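Local coordinates for putative Fe-S biosynthesis protein (Lactobacillus acidophilus, PDB 2QGO) that probably takes part in the assembly of iron-sulphur clusters, though its precise role is not established, at residues 19-22 and 23-26; 90-94 and 95-99. All coordinates share one frame; numbering follows the deposited sequence.

Interaction 1 (19-22 and 23-26); sequences REIL and DKIL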
loop_
_atom_site.group_PDB
_atom_site.type_symbol
_atom_site.label_atom_id
_atom_site.label_comp_id
_atom_site.label_asym_id
_atom_site.label_seq_id
_atom_site.Cartn_x
_atom_site.Cartn_y
_atom_site.Cartn_z
ATOM N N ARG A 19 -6.966 -6.771 -10.154
ATOM C CA ARG A 19 -6.124 -5.668 -10.591
ATOM C C ARG A 19 -4.724 -6.148 -10.985
ATOM O O ARG A 19 -3.855 -5.353 -11.348
ATOM C CB ARG A 19 -6.062 -4.609 -9.485
ATOM C CG ARG A 19 -7.376 -3.817 -9.334
ATOM C CD ARG A 19 -7.483 -2.727 -10.404
ATOM N NE ARG A 19 -6.908 -1.468 -9.937
ATOM C CZ ARG A 19 -6.652 -0.410 -10.701
ATOM N NH1 ARG A 19 -6.906 -0.427 -12.005
ATOM N NH2 ARG A 19 -6.143 0.681 -10.151
ATOM N N GLU A 20 -4.520 -7.458 -10.909
ATOM C CA GLU A 20 -3.251 -8.085 -11.277
ATOM C C GLU A 20 -2.029 -7.558 -10.536
ATOM O O GLU A 20 -0.952 -7.475 -11.121
ATOM C CB GLU A 20 -2.993 -7.916 -12.781
ATOM C CG GLU A 20 -4.100 -8.420 -13.703
ATOM C CD GLU A 20 -4.321 -9.914 -13.606
ATOM O OE1 GLU A 20 -3.420 -10.631 -13.110
ATOM O OE2 GLU A 20 -5.398 -10.377 -14.038
ATOM N N ILE A 21 -2.169 -7.213 -9.262
ATOM C CA ILE A 21 -1.027 -6.684 -8.528
ATOM C C ILE A 21 -0.693 -7.411 -7.222
ATOM O O ILE A 21 0.208 -6.997 -6.505
ATOM C CB ILE A 21 -1.241 -5.196 -8.194
ATOM C CG1 ILE A 21 -2.501 -5.046 -7.339
ATOM C CG2 ILE A 21 -1.330 -4.375 -9.480
ATOM C CD1 ILE A 21 -2.548 -3.761 -6.548
ATOM N N LEU A 22 -1.420 -8.485 -6.916
ATOM C CA LEU A 22 -1.197 -9.228 -5.677
ATOM C C LEU A 22 0.188 -9.877 -5.602
ATOM O O LEU A 22 0.729 -10.105 -4.522
ATOM C CB LEU A 22 -2.278 -10.302 -5.515
ATOM C CG LEU A 22 -2.248 -11.133 -4.223
ATOM C CD1 LEU A 22 -2.424 -10.235 -3.005
ATOM C CD2 LEU A 22 -3.345 -12.176 -4.279
ATOM N N ASP A 23 0.749 -10.161 -6.767
ATOM C CA ASP A 23 2.052 -10.800 -6.897
ATOM C C ASP A 23 3.183 -9.783 -7.029
ATOM O O ASP A 23 4.344 -10.152 -7.167
ATOM C CB ASP A 23 2.040 -11.681 -8.147
ATOM C CG ASP A 23 1.879 -10.863 -9.431
ATOM O OD1 ASP A 23 0.864 -10.121 -9.569
ATOM O OD2 ASP A 23 2.782 -10.948 -10.300
ATOM N N LYS A 24 2.838 -8.503 -6.996
ATOM C CA LYS A 24 3.818 -7.445 -7.156
ATOM C C LYS A 24 4.464 -6.978 -5.858
ATOM O O LYS A 24 4.091 -7.402 -4.763
ATOM C CB LYS A 24 3.153 -6.234 -7.810
ATOM C CG LYS A 24 2.502 -6.501 -9.156
ATOM C CD LYS A 24 3.531 -6.714 -10.243
ATOM C CE LYS A 24 2.878 -6.756 -11.605
ATOM N NZ LYS A 24 3.894 -7.033 -12.653
ATOM N N ILE A 25 5.445 -6.091 -6.001
ATOM C CA ILE A 25 6.091 -5.509 -4.845
ATOM C C ILE A 25 5.107 -4.422 -4.426
ATOM O O ILE A 25 4.805 -3.517 -5.208
ATOM C CB ILE A 25 7.441 -4.858 -5.214
ATOM C CG1 ILE A 25 8.399 -5.921 -5.763
ATOM C CG2 ILE A 25 8.022 -4.137 -4.001
ATOM C CD1 ILE A 25 8.637 -7.102 -4.819
ATOM N N LEU A 26 4.584 -4.516 -3.214
ATOM C CA LEU A 26 3.627 -3.515 -2.748
ATOM C C LEU A 26 4.240 -2.610 -1.695
ATOM O O LEU A 26 4.973 -3.064 -0.819
ATOM C CB LEU A 26 2.376 -4.186 -2.179
ATOM C CG LEU A 26 1.620 -5.090 -3.148
ATOM C CD1 LEU A 26 0.426 -5.696 -2.431
ATOM C CD2 LEU A 26 1.170 -4.286 -4.377
HETATM O O HOH W 1 3.308 -9.688 -3.485
HETATM O O HOH W 2 -2.318 -10.726 -8.870
#

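Interaction 2 (90-94 and 95-99); sequences MDYNA and GSLSL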
loop_
_atom_site.group_PDB
_atom_site.type_symbol
_atom_site.label_atom_id
_atom_site.label_comp_id
_atom_site.label_asym_id
_atom_site.label_seq_id
_atom_site.Cartn_x
_atom_site.Cartn_y
_atom_site.Cartn_z
ATOM N N MET A 90 -6.430 -5.092 5.677
ATOM C CA MET A 90 -6.819 -4.384 4.464
ATOM C C MET A 90 -8.077 -5.101 3.969
ATOM O O MET A 90 -8.089 -6.312 3.797
ATOM C CB MET A 90 -5.714 -4.445 3.398
ATOM C CG MET A 90 -5.984 -3.564 2.158
ATOM S SD MET A 90 -5.823 -1.767 2.459
ATOM C CE MET A 90 -3.989 -1.575 2.379
ATOM N N ASP A 91 -9.142 -4.343 3.761
ATOM C CA ASP A 91 -10.398 -4.917 3.297
ATOM C C ASP A 91 -10.869 -4.195 2.040
ATOM O O ASP A 91 -10.309 -3.165 1.660
ATOM C CB ASP A 91 -11.446 -4.807 4.406
ATOM C CG ASP A 91 -12.737 -5.511 4.064
ATOM O OD1 ASP A 91 -12.701 -6.520 3.327
ATOM O OD2 ASP A 91 -13.799 -5.063 4.550
ATOM N N TYR A 92 -11.887 -4.747 1.393
ATOM C CA TYR A 92 -12.440 -4.156 0.186
ATOM C C TYR A 92 -13.957 -4.311 0.201
ATOM O O TYR A 92 -14.465 -5.416 0.339
ATOM C CB TYR A 92 -11.879 -4.845 -1.069
ATOM C CG TYR A 92 -12.300 -4.154 -2.352
ATOM C CD1 TYR A 92 -11.677 -2.981 -2.765
ATOM C CD2 TYR A 92 -13.379 -4.624 -3.104
ATOM C CE1 TYR A 92 -12.118 -2.279 -3.896
ATOM C CE2 TYR A 92 -13.831 -3.925 -4.243
ATOM C CZ TYR A 92 -13.195 -2.755 -4.628
ATOM O OH TYR A 92 -13.629 -2.048 -5.731
ATOM N N ASN A 93 -14.676 -3.202 0.072
ATOM C CA ASN A 93 -16.142 -3.224 0.049
ATOM C C ASN A 93 -16.642 -1.826 -0.289
ATOM O O ASN A 93 -15.936 -0.843 -0.072
ATOM C CB ASN A 93 -16.714 -3.713 1.399
ATOM C CG ASN A 93 -16.347 -2.815 2.565
ATOM O OD1 ASN A 93 -17.054 -1.849 2.878
ATOM N ND2 ASN A 93 -15.230 -3.129 3.220
ATOM N N ALA A 94 -17.848 -1.726 -0.836
ATOM C CA ALA A 94 -18.370 -0.416 -1.216
ATOM C C ALA A 94 -17.460 0.179 -2.303
ATOM O O ALA A 94 -17.330 1.401 -2.420
ATOM C CB ALA A 94 -18.399 0.503 -0.002
ATOM N N GLY A 95 -16.824 -0.700 -3.076
ATOM C CA GLY A 95 -15.935 -0.276 -4.143
ATOM C C GLY A 95 -14.630 0.373 -3.715
ATOM O O GLY A 95 -13.982 1.048 -4.519
ATOM N N SER A 96 -14.218 0.181 -2.467
ATOM C CA SER A 96 -12.972 0.794 -2.023
ATOM C C SER A 96 -12.115 -0.055 -1.090
ATOM O O SER A 96 -12.618 -0.883 -0.335
ATOM C CB SER A 96 -13.278 2.133 -1.354
ATOM O OG SER A 96 -14.272 1.973 -0.346
ATOM N N LEU A 97 -10.806 0.157 -1.163
ATOM C CA LEU A 97 -9.861 -0.537 -0.296
ATOM C C LEU A 97 -9.878 0.239 1.009
ATOM O O LEU A 97 -9.863 1.465 0.997
ATOM C CB LEU A 97 -8.444 -0.493 -0.876
ATOM C CG LEU A 97 -7.948 -1.616 -1.791
ATOM C CD1 LEU A 97 -6.533 -1.291 -2.251
ATOM C CD2 LEU A 97 -7.971 -2.950 -1.042
ATOM N N SER A 98 -9.918 -0.465 2.130
ATOM C CA SER A 98 -9.927 0.196 3.424
ATOM C C SER A 98 -8.868 -0.431 4.323
ATOM O O SER A 98 -8.715 -1.654 4.361
ATOM C CB SER A 98 -11.296 0.055 4.078
ATOM O OG SER A 98 -11.549 -1.303 4.405
ATOM N N LEU A 99 -8.140 0.415 5.042
ATOM C CA LEU A 99 -7.093 -0.031 5.946
ATOM C C LEU A 99 -7.471 0.285 7.390
ATOM O O LEU A 99 -7.937 1.382 7.691
ATOM C CB LEU A 99 -5.774 0.656 5.603
ATOM C CG LEU A 99 -4.593 0.314 6.517
ATOM C CD1 LEU A 99 -4.137 -1.132 6.269
ATOM C CD2 LEU A 99 -3.462 1.289 6.260
#

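Interaction 1 (19-22 and 23-26)
Lys24 N donates to Ile21 O at 3.1 Å, and hydrocarbon closes in round the same oxygen. The donor comes from above the carbonyl plane rather than along a lone pair, closing a type I beta turn from Ile21 to Lys24. Around the oxygen pack Lys24 CB, 3.3 Å from Ile21 O, and one methyl of Leu26, whose CD2 lies 3.6 Å from it. The lysine chain sets CG anti to its own carbonyl carbon (chi1 -57°) and bends at chi2; CG thereby settles against Ile21, while the rest runs on past Glu20 O and delivers the ammonium to a salt bridge with Asp56. Ile21 CD1 meets Leu26 CD2 at 4.3 Å, and Trp54 of strand 50-55 touches both residues. Water bridges the flanks: one molecule sits 2.8 Å from Leu22 O and 2.7 Å from Lys24 O, and another links Leu22 N to Asp23 OD1 through two weak bonds. Leu22 turns back instead, onto Val13 and Leu16 of helix 10-18. Glu20, with positive phi, ends that helix in a Schellman motif, so that a helix terminator and a type I turn follow in immediate succession, a compact way of passing from helix 10-18 into strand 25-30.

Interaction 2 (90-94 and 95-99)
The ring of Tyr92 lies alongside the backbone of Gly95, Ser96 and Leu97, approached obliquely by the peptide atoms of the returning strand. Its CD1 comes within 3.3 Å of Ser96 O, and the phenol oxygen reaches the turn itself, OH standing 3.3 Å from Gly95 CA. With CG trans to the backbone N (chi1 -173°), the ring leans across to the turn and the returning strand; Tyr15 of helix 10-18 stacks with it. An alanine here is likely to deprive Tyr15 of its stacking partner and to uncover the peptide backbone beside Gly95 and Ser96. The frame beneath is a two-residue beta hairpin: Asn93 and Ser96 close a type I' turn, Ala94 and Gly95 occupying its corners with positive phi. Asn93 N bonds Ser96 O and Ser96 N returns to Asn93 O, both at 3.1 Å. One hydrogen-bonded pair further along, the bonds from Asp91 N to Ser98 O and from Ser98 N to Asp91 O are both 2.8 Å. On the face that carries Tyr92, Met90 CG meets Leu97 CD2 at 3.8 Å, while the methionine chain, bent at chi2 and chi3, brings CE to 3.9 Å from Leu99 CD1. Across the sheet, on the other face, Asp91 CB touches Ser98 OG at 3.5 Å, and Asp91 OD1 takes a hydrogen bond from Thr9.

How the interactions relate
Interaction 1 comes first along the chain and closes well before interaction 2 opens. Their centres are 16 Å apart and their nearest atoms about 6 Å, without touching. Both belong to one mixed sheet: strand 25-30, which interaction 1 leads into, is separated from hairpin strand 96-101 by strands 104-114 and 50-55. Helix 10-18 is the second shared element. Ile21 and Leu22 pack on its Leu16, whereas Tyr92 and Leu97 of the hairpin meet its Tyr15. One contact lies where the chain leaves this helix, the other where the hairpin rests against it, within a single iron-sulphur cluster biosynthesis family region.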